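Local atomic coordinates of PAN2-PAN3 deadenylation complex catalytic subunit pan2 (PDB entry 4CZW), a protein that catalyses the exonucleolytic shortening of mRNA poly(A) tails, releasing 5'-AMP, as the nuclease subunit of the Pan2-Pan3 deadenylation complex. Residues C16-S21 with D26-G31; L92-G97 with L539-C544; E432-G437 with G484-V489; T446-L451 with F555-I560; P514-L517 with Q523-L526. All blocks are in the same frame, centred on the assembly; numbering follows the deposited sequence.

In the fold
The chain begins with contact 1, a short loop in the pseudo-UCH domain, closed before contact 2 opens. Contact 2 spans most of the chain and joins helix 81-94 of the pseudo-UCH domain to helix 529-541 of the exonuclease domain. Contacts 3 and 5 lie in series within that span. Contact 3 joins the loop before strand 441-451 to the turn between strands 471-481 and 490-496, and contact 5 joins helix 514-517 to strand 525-527. Contact 4 crosses contacts 2 and 3, encloses contact 5 and brings strand 441-451 to helix 551-558. In space, P436 packs on C544 and L542, V540 packs on I560 of contact 4, and F30 of contact 1 touches R556 of contact 4.

Contact 1: C16-S21 with D26-G31; sequences CEIKYS and DDFDFG
I18 and F28 meet at about a right angle, with the methyl CG2 of I18 set over one face of the F28 ring. This is a CH-pi contact. CG2 lies 4.2 Å from the centroid of the F28 ring and 13° off the ring normal. F28 can offer that face because its CG is anti to the backbone N (chi1 -177°), which carries the ring out to segment 16-21. The far rim of the ring then reaches the backbone, with F28 CZ 3.6 Å from E17 O. K19 adds CB, 4.1 Å from F28 CE1, while the rest of its extended chain leads away. The other branch of I18 ends on a different ring. Its CD1 comes to the edge of F30, near the ring plane, and lies 4.0 Å from F30 CE1. The two phenylalanines also meet each other, and CD2 of F28 sits over the centre of the F30 ring at a height of 3.5 Å. I18 CG2 also lies over a face of the Y20 ring, offset toward its rim. F367 meets F30 edge-to-face and touches I18. The result is a small aromatic and aliphatic cluster near the surface. It pins together two irregular segments of the loop that precedes strand 40-41, in the USP-like (pseudo-UCH) domain.

Contact 2: L92-G97 with L539-C544; sequences LQKGEG and LVNLGC
K94 reaches across to N541 and V540, and it has the most surface buried of the three. Its chain runs extended from CB to CE and then bends at the last torsion (chi4 -50°), which turns the ammonium group toward the asparagine. K94 NZ gives a weak hydrogen bond to N541 OD1, 3.2 Å long. The methylene before it is just as near, with K94 CE 3.3 Å from N541 OD1. The same CE touches CG1 of V540 at 4.1 Å, so the lysine meets one polar and one apolar neighbour. The amide of N541 is held from its other end. Its ND2 is hydrogen-bonded to W537 O, one turn back in the helix, which directs OD1 to the lysine. The two segments are helix ends from different domains: helix 81-94 belongs to the pseudo-UCH domain and helix 529-541 to the exonuclease domain. The second helix closes with a Schellman motif, in which C544 N bonds to L539 O at 3.2 Å and G543 N to V540 O at 3.1 Å. G543 has a positive phi of 98°. An alanine in place of K94 is likely to leave N541 OD1 without its lysine partner and to take away the CE contact of V540 CG1. D90, from helix 81-94, adds a long, weak ion pair to K94 NZ and a weak hydrogen bond to N541 ND2. W405 and K406 of helix 404-407 also pack on N541.

Contact 3: E432-G437 with G484-V489; sequences ETEIPG and GSREGV
E434 and R486 form the salt bridge that joins these two loops. Their side chains cross at about a right angle. The extended chain of E434 carries its carboxylate out to R486. R486 bends instead at its third torsion (chi3 -67°), which swings the guanidinium across to the glutamate. One nitrogen does the touching. R486 NH2 lies 3.0 Å from E434 OE1 and 3.2 Å from E434 OE2, near both oxygens, but it stands well above the carboxylate plane. The two flat groups are nearly parallel (11°) but lie at different levels, and OE1 comes to the guanidinium obliquely. R486 sits where two turns overlap, a type I turn from G484 to E487 and a type II turn from R486 to V489. They shape the hairpin connection between antiparallel strands 471-481 and 490-496 of the exonuclease domain. Both charged groups have further partners. E434 OE2 makes a salt bridge with R481 NE, and R486 NH1 makes one with E427 OE1. E434 OE1 also accepts a hydrogen bond from D430 N. With a glutamine here, R481 and R486 would probably lose the negative charge they share. Pairing with two arginines is likely to keep E434 ionised, and its charge probably offsets the closeness of their NH2 groups.

Contact 4: T446-L451 with F555-I560; sequences TEFIRL and FRVINI
T446 and F448 meet I558 and V557 beside the metal site of the exonuclease, an enzyme of the DEDD type with an RNase H-like fold. Strand 441-451 carries D445 and E447, and helix 551-558 carries D554. By similarity, all three bind the catalytic divalent metals. The contact packs this helix against the strand with apolar groups. F448 and V557 approach from opposite directions. V557 lays its branches over one face of the F448 ring. Its CG2 is 3.5 Å from F448 CZ, and its CB is 3.8 Å from F448 CE1. CG1 stands 3.9 Å above the ring plane, offset toward the rim. The ring also meets that of H472, with the planes at about 40°. T446 uses its two branches for different ends. Its OG1 lies between the backbone N and the carbonyl carbon (chi1 65°) and is hydrogen-bonded to D554 OD2. The methyl CG2 is thereby directed to I558, and it lies 3.8 Å from I558 CD1. T446 thus joins an apolar contact on the helix to a probable metal ligand. I558 is covered further by I474 of strand 471-481 and by Y533 and L536 of helix 529-541. The helix ends here in a Schellman motif. N559 takes a positive phi (65°), its N bonds weakly to R556 O, and I560 N bonds to F555 O at 3.0 Å.

Contact 5: P514-L517 with Q523-L526; sequences PTDL and QRNL
R524 reaches D516 along the length of its side chain. CB points toward segment 514-517. The chain bends at the second torsion (chi2 -64°), which lays its middle alongside the aspartate. R524 CG is 3.6 Å from D516 OD1 and also near the carbonyl oxygen of D516, and CD keeps the same 3.6 Å from OD1. NE then makes the main bond of a salt bridge, with an N-H to OD1 angle of 164°. Its modelled length, R524 NE to D516 OD1 2.5 Å, is very short and doubtful in detail at this resolution. At the tip, R524 NH2 adds a weak, bent second bond to D516 OD1 at 3.1 Å. OD1 lies in the guanidinium plane, at its edge. Seen from the aspartate, NE comes on the anti side, 25° out of the carboxylate plane. The other oxygen, D516 OD2, is hydrogen-bonded to T513 OG1. Next to the charged pair, L526 packs on the short, weakly bonded helix. Its CD1 lies 3.6 Å from D516 O and 4.1 Å from L517 CD2. Y495 of strand 490-496 touches D516, R524 and L526. Strand 525-527 pairs in parallel with 490-496, at an end of the exonuclease sheet. S522 OG, in the connecting loop, bonds to both D516 O and R524 N. Since T513 and R524 grip separate oxygens, the D516 carboxylate is probably fixed in rotation and kept ionised.

Contact 1: C16-S21 with D26-G31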
# COMPACT_ATOMS: atom_id res chain seq x y z
N CYS A 16 -4.37 -16.13 10.67
CA CYS A 16 -5.09 -15.41 11.72
C CYS A 16 -6.51 -15.09 11.28
O CYS A 16 -6.72 -14.39 10.28
CB CYS A 16 -4.34 -14.14 12.10
SG CYS A 16 -2.65 -14.42 12.65
N GLU A 17 -7.49 -15.60 12.02
CA GLU A 17 -8.89 -15.38 11.70
C GLU A 17 -9.47 -14.18 12.44
O GLU A 17 -9.19 -13.96 13.62
CB GLU A 17 -9.72 -16.63 12.04
CG GLU A 17 -9.66 -17.72 10.99
CD GLU A 17 -10.59 -18.88 11.31
OE1 GLU A 17 -10.85 -19.12 12.50
OE2 GLU A 17 -11.07 -19.53 10.36
N ILE A 18 -10.29 -13.41 11.73
CA ILE A 18 -11.04 -12.32 12.34
C ILE A 18 -12.43 -12.82 12.75
O ILE A 18 -13.18 -13.32 11.91
CB ILE A 18 -11.18 -11.12 11.39
CG1 ILE A 18 -9.81 -10.61 10.96
CG2 ILE A 18 -12.00 -10.01 12.04
CD1 ILE A 18 -9.86 -9.42 10.03
N LYS A 19 -12.76 -12.68 14.03
CA LYS A 19 -14.07 -13.11 14.50
C LYS A 19 -15.04 -11.93 14.54
O LYS A 19 -14.69 -10.84 14.99
CB LYS A 19 -13.96 -13.76 15.88
CG LYS A 19 -13.23 -15.09 15.86
CD LYS A 19 -13.38 -15.85 17.17
CE LYS A 19 -12.80 -17.25 17.06
NZ LYS A 19 -13.06 -18.07 18.27
N TYR A 20 -16.26 -12.16 14.06
CA TYR A 20 -17.22 -11.09 13.84
C TYR A 20 -18.38 -11.06 14.84
O TYR A 20 -18.71 -12.06 15.47
CB TYR A 20 -17.79 -11.20 12.43
CG TYR A 20 -16.75 -10.95 11.38
CD1 TYR A 20 -15.96 -11.99 10.89
CD2 TYR A 20 -16.52 -9.68 10.89
CE1 TYR A 20 -14.99 -11.77 9.94
CE2 TYR A 20 -15.55 -9.44 9.94
CZ TYR A 20 -14.79 -10.49 9.47
OH TYR A 20 -13.83 -10.27 8.53
N SER A 21 -18.99 -9.88 14.96
CA SER A 21 -20.17 -9.71 15.78
C SER A 21 -21.13 -8.73 15.12
O SER A 21 -20.89 -8.25 14.01
CB SER A 21 -19.79 -9.23 17.18
N ASP A 26 -14.88 -3.60 14.38
CA ASP A 26 -14.33 -2.61 15.30
C ASP A 26 -14.13 -3.14 16.71
O ASP A 26 -13.23 -2.70 17.42
CB ASP A 26 -15.23 -1.38 15.34
CG ASP A 26 -15.03 -0.46 14.15
OD1 ASP A 26 -13.86 -0.28 13.73
OD2 ASP A 26 -16.03 0.08 13.63
N ASP A 27 -14.96 -4.09 17.12
CA ASP A 27 -14.89 -4.62 18.47
C ASP A 27 -13.81 -5.69 18.60
O ASP A 27 -13.34 -5.98 19.70
CB ASP A 27 -16.24 -5.19 18.89
CG ASP A 27 -16.40 -5.26 20.40
OD1 ASP A 27 -15.97 -4.31 21.09
OD2 ASP A 27 -16.95 -6.27 20.89
N PHE A 28 -13.41 -6.28 17.47
CA PHE A 28 -12.37 -7.31 17.45
C PHE A 28 -11.05 -6.75 17.96
O PHE A 28 -10.62 -5.66 17.56
CB PHE A 28 -12.19 -7.87 16.03
CG PHE A 28 -11.20 -8.99 15.94
CD1 PHE A 28 -11.57 -10.30 16.20
CD2 PHE A 28 -9.88 -8.74 15.56
CE1 PHE A 28 -10.66 -11.33 16.11
CE2 PHE A 28 -8.97 -9.77 15.47
CZ PHE A 28 -9.36 -11.07 15.74
N ASP A 29 -10.41 -7.49 18.86
CA ASP A 29 -9.20 -7.02 19.52
C ASP A 29 -7.95 -7.23 18.67
O ASP A 29 -7.23 -8.22 18.86
CB ASP A 29 -9.05 -7.71 20.87
CG ASP A 29 -7.98 -7.08 21.74
OD1 ASP A 29 -7.61 -5.91 21.47
OD2 ASP A 29 -7.51 -7.74 22.69
N PHE A 30 -7.70 -6.31 17.75
CA PHE A 30 -6.51 -6.37 16.91
C PHE A 30 -5.24 -6.11 17.72
O PHE A 30 -4.16 -6.59 17.36
CB PHE A 30 -6.61 -5.35 15.77
CG PHE A 30 -7.57 -5.74 14.68
CD1 PHE A 30 -7.24 -6.74 13.78
CD2 PHE A 30 -8.79 -5.09 14.54
CE1 PHE A 30 -8.12 -7.10 12.77
CE2 PHE A 30 -9.67 -5.44 13.53
CZ PHE A 30 -9.33 -6.45 12.65
N GLY A 31 -5.38 -5.36 18.81
CA GLY A 31 -4.24 -5.01 19.65
C GLY A 31 -3.62 -6.21 20.33
O GLY A 31 -2.49 -6.13 20.83

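Contact 2: L92-G97 with L539-C544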
# COMPACT_ATOMS: atom_id res chain seq x y z
N LEU A 92 0.44 2.99 6.51
CA LEU A 92 1.37 2.17 7.27
C LEU A 92 2.39 3.01 8.04
O LEU A 92 2.99 2.54 9.00
CB LEU A 92 2.09 1.18 6.35
CG LEU A 92 1.21 0.11 5.70
CD1 LEU A 92 2.04 -0.79 4.80
CD2 LEU A 92 0.49 -0.70 6.76
N GLN A 93 2.58 4.25 7.61
CA GLN A 93 3.53 5.14 8.28
C GLN A 93 2.81 6.13 9.19
O GLN A 93 3.41 6.69 10.10
CB GLN A 93 4.38 5.88 7.25
CG GLN A 93 3.62 6.87 6.38
CD GLN A 93 4.52 7.55 5.36
OE1 GLN A 93 5.69 7.21 5.21
NE2 GLN A 93 3.96 8.53 4.65
N LYS A 94 1.52 6.36 8.93
CA LYS A 94 0.71 7.22 9.79
C LYS A 94 0.03 6.43 10.89
O LYS A 94 -0.15 6.92 12.00
CB LYS A 94 -0.34 7.97 8.98
CG LYS A 94 0.18 9.10 8.10
CD LYS A 94 -0.96 10.02 7.70
CE LYS A 94 -0.53 11.01 6.63
NZ LYS A 94 0.73 11.70 6.99
N GLY A 95 -0.36 5.20 10.56
CA GLY A 95 -1.15 4.35 11.45
C GLY A 95 -0.64 4.24 12.87
O GLY A 95 0.48 3.79 13.12
N GLU A 96 -1.48 4.67 13.81
CA GLU A 96 -1.15 4.61 15.23
C GLU A 96 -1.73 3.35 15.87
O GLU A 96 -1.39 2.99 16.99
CB GLU A 96 -1.66 5.86 15.95
CG GLU A 96 -1.09 7.16 15.41
CD GLU A 96 -1.85 8.38 15.90
OE1 GLU A 96 -3.01 8.22 16.33
OE2 GLU A 96 -1.28 9.49 15.87
N GLY A 97 -2.62 2.69 15.13
CA GLY A 97 -3.26 1.48 15.61
C GLY A 97 -2.48 0.23 15.27
O GLY A 97 -1.43 0.31 14.64
N LEU A 539 -6.41 16.55 2.44
CA LEU A 539 -6.81 17.27 3.65
C LEU A 539 -6.11 16.72 4.90
O LEU A 539 -5.79 17.48 5.82
CB LEU A 539 -8.32 17.21 3.83
CG LEU A 539 -9.15 18.00 2.81
CD1 LEU A 539 -10.63 17.72 2.98
CD2 LEU A 539 -8.86 19.49 2.94
N VAL A 540 -5.87 15.41 4.92
CA VAL A 540 -5.16 14.79 6.03
C VAL A 540 -3.70 15.25 6.06
O VAL A 540 -3.19 15.64 7.11
CB VAL A 540 -5.21 13.25 5.95
CG1 VAL A 540 -4.28 12.63 6.99
CG2 VAL A 540 -6.63 12.76 6.13
N ASN A 541 -3.05 15.22 4.90
CA ASN A 541 -1.64 15.60 4.81
C ASN A 541 -1.42 17.11 4.88
O ASN A 541 -0.29 17.56 5.07
CB ASN A 541 -1.04 15.05 3.52
CG ASN A 541 -0.79 13.56 3.58
OD1 ASN A 541 0.18 13.10 4.19
ND2 ASN A 541 -1.66 12.78 2.95
N LEU A 542 -2.49 17.88 4.74
CA LEU A 542 -2.41 19.32 4.92
C LEU A 542 -2.39 19.66 6.41
O LEU A 542 -2.02 20.77 6.80
CB LEU A 542 -3.57 20.04 4.22
CG LEU A 542 -3.46 20.17 2.70
CD1 LEU A 542 -4.69 20.87 2.13
CD2 LEU A 542 -2.19 20.93 2.32
N GLY A 543 -2.80 18.70 7.23
CA GLY A 543 -2.77 18.85 8.67
C GLY A 543 -4.11 19.24 9.26
O GLY A 543 -4.19 19.65 10.42
N CYS A 544 -5.17 19.12 8.47
CA CYS A 544 -6.51 19.51 8.91
C CYS A 544 -7.01 18.64 10.06
O CYS A 544 -6.61 17.49 10.21
CB CYS A 544 -7.50 19.43 7.74
SG CYS A 544 -7.14 20.56 6.38

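Contact 3: E432-G437 with G484-V489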
# COMPACT_ATOMS: atom_id res chain seq x y z
N GLU A 432 -7.93 31.24 -3.18
CA GLU A 432 -7.12 32.33 -2.64
C GLU A 432 -7.26 32.47 -1.13
O GLU A 432 -6.26 32.65 -0.42
CB GLU A 432 -7.49 33.65 -3.32
CG GLU A 432 -6.74 34.86 -2.78
CD GLU A 432 -7.23 36.16 -3.38
OE1 GLU A 432 -8.16 36.12 -4.22
OE2 GLU A 432 -6.68 37.22 -3.02
N THR A 433 -8.49 32.40 -0.63
CA THR A 433 -8.76 32.72 0.77
C THR A 433 -8.96 31.50 1.66
O THR A 433 -8.76 31.57 2.88
CB THR A 433 -10.00 33.62 0.89
OG1 THR A 433 -11.14 32.95 0.36
CG2 THR A 433 -9.79 34.93 0.14
N GLU A 434 -9.37 30.38 1.07
CA GLU A 434 -9.69 29.19 1.85
C GLU A 434 -8.73 28.04 1.60
O GLU A 434 -9.15 26.95 1.18
CB GLU A 434 -11.13 28.74 1.57
CG GLU A 434 -12.19 29.69 2.09
CD GLU A 434 -13.60 29.20 1.82
OE1 GLU A 434 -13.86 28.72 0.70
OE2 GLU A 434 -14.45 29.30 2.73
N ILE A 435 -7.45 28.26 1.85
CA ILE A 435 -6.45 27.21 1.73
C ILE A 435 -6.29 26.48 3.06
O ILE A 435 -5.83 27.06 4.04
CB ILE A 435 -5.08 27.76 1.28
CG1 ILE A 435 -5.19 28.38 -0.11
CG2 ILE A 435 -4.04 26.66 1.29
CD1 ILE A 435 -3.88 28.89 -0.66
N PRO A 436 -6.66 25.19 3.09
CA PRO A 436 -6.63 24.36 4.30
C PRO A 436 -5.23 24.22 4.89
O PRO A 436 -4.25 24.14 4.15
CB PRO A 436 -7.15 23.01 3.81
CG PRO A 436 -7.93 23.31 2.58
CD PRO A 436 -7.21 24.45 1.94
N GLY A 437 -5.15 24.18 6.22
CA GLY A 437 -3.88 24.04 6.91
C GLY A 437 -4.04 23.31 8.23
O GLY A 437 -5.09 22.74 8.50
N GLY A 484 -14.91 30.26 10.15
CA GLY A 484 -15.02 31.33 9.18
C GLY A 484 -16.44 31.84 9.01
O GLY A 484 -17.35 31.39 9.71
N SER A 485 -16.62 32.77 8.08
CA SER A 485 -17.93 33.37 7.82
C SER A 485 -18.94 32.34 7.32
O SER A 485 -20.12 32.40 7.66
CB SER A 485 -17.79 34.50 6.81
OG SER A 485 -17.21 34.04 5.60
N ARG A 486 -18.47 31.41 6.50
CA ARG A 486 -19.34 30.36 5.97
C ARG A 486 -19.19 29.07 6.77
O ARG A 486 -19.16 27.98 6.20
CB ARG A 486 -19.04 30.11 4.49
CG ARG A 486 -19.60 31.17 3.56
CD ARG A 486 -19.36 30.82 2.10
NE ARG A 486 -17.94 30.85 1.75
CZ ARG A 486 -17.46 30.56 0.55
NH1 ARG A 486 -18.29 30.21 -0.43
NH2 ARG A 486 -16.16 30.61 0.32
N GLU A 487 -19.09 29.21 8.08
CA GLU A 487 -19.04 28.05 8.97
C GLU A 487 -20.34 27.28 8.89
O GLU A 487 -21.42 27.84 9.10
CB GLU A 487 -18.76 28.49 10.41
CG GLU A 487 -18.76 27.35 11.42
CD GLU A 487 -18.59 27.83 12.85
OE1 GLU A 487 -18.49 29.06 13.05
OE2 GLU A 487 -18.56 26.99 13.76
N GLY A 488 -20.25 25.99 8.58
CA GLY A 488 -21.43 25.16 8.43
C GLY A 488 -21.73 24.85 6.97
O GLY A 488 -22.49 23.94 6.67
N VAL A 489 -21.12 25.62 6.07
CA VAL A 489 -21.33 25.44 4.64
C VAL A 489 -20.39 24.37 4.09
O VAL A 489 -19.18 24.42 4.29
CB VAL A 489 -21.11 26.75 3.87
CG1 VAL A 489 -21.36 26.54 2.38
CG2 VAL A 489 -22.02 27.84 4.41

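Contact 4: T446-L451 with F555-I560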
# COMPACT_ATOMS: atom_id res chain seq x y z
N THR A 446 -20.19 10.55 6.43
CA THR A 446 -20.39 9.77 5.21
C THR A 446 -21.65 8.90 5.27
O THR A 446 -22.26 8.75 6.33
CB THR A 446 -19.18 8.86 4.92
OG1 THR A 446 -19.06 7.87 5.96
CG2 THR A 446 -17.89 9.67 4.85
N GLU A 447 -22.02 8.34 4.13
CA GLU A 447 -23.15 7.42 4.04
C GLU A 447 -22.70 6.10 3.41
O GLU A 447 -21.89 6.09 2.49
CB GLU A 447 -24.29 8.03 3.24
CG GLU A 447 -24.79 9.37 3.76
CD GLU A 447 -25.45 9.26 5.13
OE1 GLU A 447 -25.85 8.15 5.52
OE2 GLU A 447 -25.57 10.30 5.81
N PHE A 448 -23.24 4.99 3.91
CA PHE A 448 -22.81 3.67 3.47
C PHE A 448 -23.84 2.97 2.59
O PHE A 448 -25.03 3.30 2.61
CB PHE A 448 -22.50 2.76 4.67
CG PHE A 448 -21.37 3.25 5.53
CD1 PHE A 448 -20.50 4.23 5.09
CD2 PHE A 448 -21.18 2.71 6.79
CE1 PHE A 448 -19.46 4.67 5.89
CE2 PHE A 448 -20.14 3.14 7.60
CZ PHE A 448 -19.28 4.13 7.14
N ILE A 449 -23.37 2.00 1.81
CA ILE A 449 -24.25 1.07 1.10
C ILE A 449 -23.69 -0.34 1.25
O ILE A 449 -22.54 -0.52 1.66
CB ILE A 449 -24.40 1.42 -0.40
CG1 ILE A 449 -23.03 1.57 -1.06
CG2 ILE A 449 -25.23 2.69 -0.57
CD1 ILE A 449 -22.56 0.33 -1.79
N ARG A 450 -24.50 -1.34 0.92
CA ARG A 450 -24.08 -2.73 1.06
C ARG A 450 -23.57 -3.30 -0.26
O ARG A 450 -24.16 -3.07 -1.32
CB ARG A 450 -25.23 -3.59 1.59
CG ARG A 450 -25.75 -3.17 2.95
CD ARG A 450 -25.61 -4.30 3.96
NE ARG A 450 -26.45 -4.09 5.13
CZ ARG A 450 -27.69 -4.56 5.26
NH1 ARG A 450 -28.23 -5.27 4.28
NH2 ARG A 450 -28.38 -4.33 6.36
N LEU A 451 -22.47 -4.05 -0.19
CA LEU A 451 -21.91 -4.70 -1.37
C LEU A 451 -22.05 -6.22 -1.28
O LEU A 451 -22.45 -6.76 -0.25
CB LEU A 451 -20.44 -4.32 -1.55
CG LEU A 451 -20.16 -2.88 -1.98
CD1 LEU A 451 -18.67 -2.66 -2.16
CD2 LEU A 451 -20.90 -2.57 -3.27
N PHE A 555 -13.78 6.37 8.81
CA PHE A 555 -12.41 6.23 8.33
C PHE A 555 -12.09 4.81 7.88
O PHE A 555 -11.31 4.62 6.94
CB PHE A 555 -11.42 6.66 9.42
CG PHE A 555 -11.45 8.13 9.72
CD1 PHE A 555 -11.84 9.04 8.75
CD2 PHE A 555 -11.08 8.60 10.97
CE1 PHE A 555 -11.87 10.40 9.03
CE2 PHE A 555 -11.10 9.96 11.25
CZ PHE A 555 -11.50 10.85 10.28
N ARG A 556 -12.68 3.83 8.54
CA ARG A 556 -12.46 2.43 8.19
C ARG A 556 -13.01 2.10 6.81
O ARG A 556 -12.35 1.43 6.01
CB ARG A 556 -13.09 1.52 9.24
CG ARG A 556 -13.26 0.08 8.78
CD ARG A 556 -13.53 -0.84 9.95
NE ARG A 556 -12.33 -1.04 10.77
CZ ARG A 556 -11.44 -2.00 10.56
NH1 ARG A 556 -11.61 -2.85 9.55
NH2 ARG A 556 -10.38 -2.11 11.35
N VAL A 557 -14.22 2.56 6.53
CA VAL A 557 -14.86 2.31 5.24
C VAL A 557 -14.27 3.23 4.16
O VAL A 557 -14.15 2.84 3.00
CB VAL A 557 -16.39 2.50 5.32
CG1 VAL A 557 -17.05 2.17 3.99
CG2 VAL A 557 -16.96 1.63 6.43
N ILE A 558 -13.88 4.44 4.57
CA ILE A 558 -13.15 5.34 3.68
C ILE A 558 -11.79 4.73 3.36
O ILE A 558 -11.21 5.00 2.30
CB ILE A 558 -12.98 6.74 4.33
CG1 ILE A 558 -14.33 7.44 4.46
CG2 ILE A 558 -12.03 7.62 3.52
CD1 ILE A 558 -14.25 8.80 5.13
N ASN A 559 -11.31 3.88 4.26
CA ASN A 559 -10.00 3.23 4.16
C ASN A 559 -8.88 4.26 4.24
O ASN A 559 -8.12 4.44 3.29
CB ASN A 559 -9.89 2.40 2.88
CG ASN A 559 -8.78 1.37 2.94
OD1 ASN A 559 -8.63 0.55 2.03
ND2 ASN A 559 -8.00 1.39 4.01
N ILE A 560 -8.80 4.94 5.38
CA ILE A 560 -7.79 5.97 5.59
C ILE A 560 -7.37 5.99 7.07
O ILE A 560 -8.11 5.52 7.93
CB ILE A 560 -8.30 7.36 5.17
CG1 ILE A 560 -7.14 8.31 4.89
CG2 ILE A 560 -9.26 7.93 6.21
CD1 ILE A 560 -7.57 9.66 4.37

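Contact 5: P514-L517 with Q523-L526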
# COMPACT_ATOMS: atom_id res chain seq x y z
N PRO A 514 -30.83 4.95 -5.94
CA PRO A 514 -30.08 4.51 -7.12
C PRO A 514 -29.86 5.62 -8.15
O PRO A 514 -28.89 5.58 -8.90
CB PRO A 514 -30.95 3.40 -7.71
CG PRO A 514 -31.68 2.85 -6.53
CD PRO A 514 -31.95 4.03 -5.64
N THR A 515 -30.76 6.60 -8.17
CA THR A 515 -30.65 7.73 -9.08
C THR A 515 -29.43 8.58 -8.75
O THR A 515 -28.72 9.05 -9.64
CB THR A 515 -31.91 8.61 -9.04
OG1 THR A 515 -33.06 7.82 -9.40
CG2 THR A 515 -31.79 9.78 -10.00
N ASP A 516 -29.17 8.76 -7.45
CA ASP A 516 -28.04 9.57 -6.99
C ASP A 516 -26.70 9.00 -7.46
O ASP A 516 -25.74 9.75 -7.66
CB ASP A 516 -28.04 9.67 -5.47
CG ASP A 516 -29.29 10.33 -4.93
OD1 ASP A 516 -29.45 11.56 -5.11
OD2 ASP A 516 -30.12 9.62 -4.32
N LEU A 517 -26.64 7.69 -7.64
CA LEU A 517 -25.40 7.03 -8.04
C LEU A 517 -25.41 6.65 -9.52
O LEU A 517 -24.41 6.16 -10.04
CB LEU A 517 -25.17 5.78 -7.18
CG LEU A 517 -25.13 6.00 -5.67
CD1 LEU A 517 -24.83 4.70 -4.94
CD2 LEU A 517 -24.12 7.08 -5.30
N GLN A 523 -28.31 14.01 -10.12
CA GLN A 523 -28.24 15.46 -10.02
C GLN A 523 -27.12 15.87 -9.07
O GLN A 523 -26.95 17.05 -8.76
CB GLN A 523 -29.58 16.03 -9.53
CG GLN A 523 -30.71 15.86 -10.53
CD GLN A 523 -30.48 16.65 -11.80
OE1 GLN A 523 -30.63 16.12 -12.90
NE2 GLN A 523 -30.13 17.92 -11.66
N ARG A 524 -26.36 14.88 -8.63
CA ARG A 524 -25.30 15.09 -7.66
C ARG A 524 -23.95 15.29 -8.33
O ARG A 524 -23.82 15.14 -9.55
CB ARG A 524 -25.21 13.91 -6.70
CG ARG A 524 -26.56 13.39 -6.21
CD ARG A 524 -27.29 14.43 -5.39
NE ARG A 524 -28.55 13.91 -4.86
CZ ARG A 524 -29.38 14.61 -4.09
NH1 ARG A 524 -29.09 15.87 -3.77
NH2 ARG A 524 -30.50 14.06 -3.65
N ASN A 525 -22.94 15.63 -7.53
CA ASN A 525 -21.57 15.68 -8.02
C ASN A 525 -20.97 14.28 -7.99
O ASN A 525 -20.09 13.99 -7.18
CB ASN A 525 -20.73 16.64 -7.19
CG ASN A 525 -19.35 16.88 -7.78
OD1 ASN A 525 -19.17 16.79 -9.00
ND2 ASN A 525 -18.38 17.18 -6.93
N LEU A 526 -21.47 13.41 -8.86
CA LEU A 526 -21.05 12.02 -8.90
C LEU A 526 -19.62 11.88 -9.43
O LEU A 526 -19.33 12.28 -10.56
CB LEU A 526 -22.01 11.19 -9.75
CG LEU A 526 -21.89 9.67 -9.63
CD1 LEU A 526 -22.22 9.22 -8.22
CD2 LEU A 526 -22.79 8.98 -10.64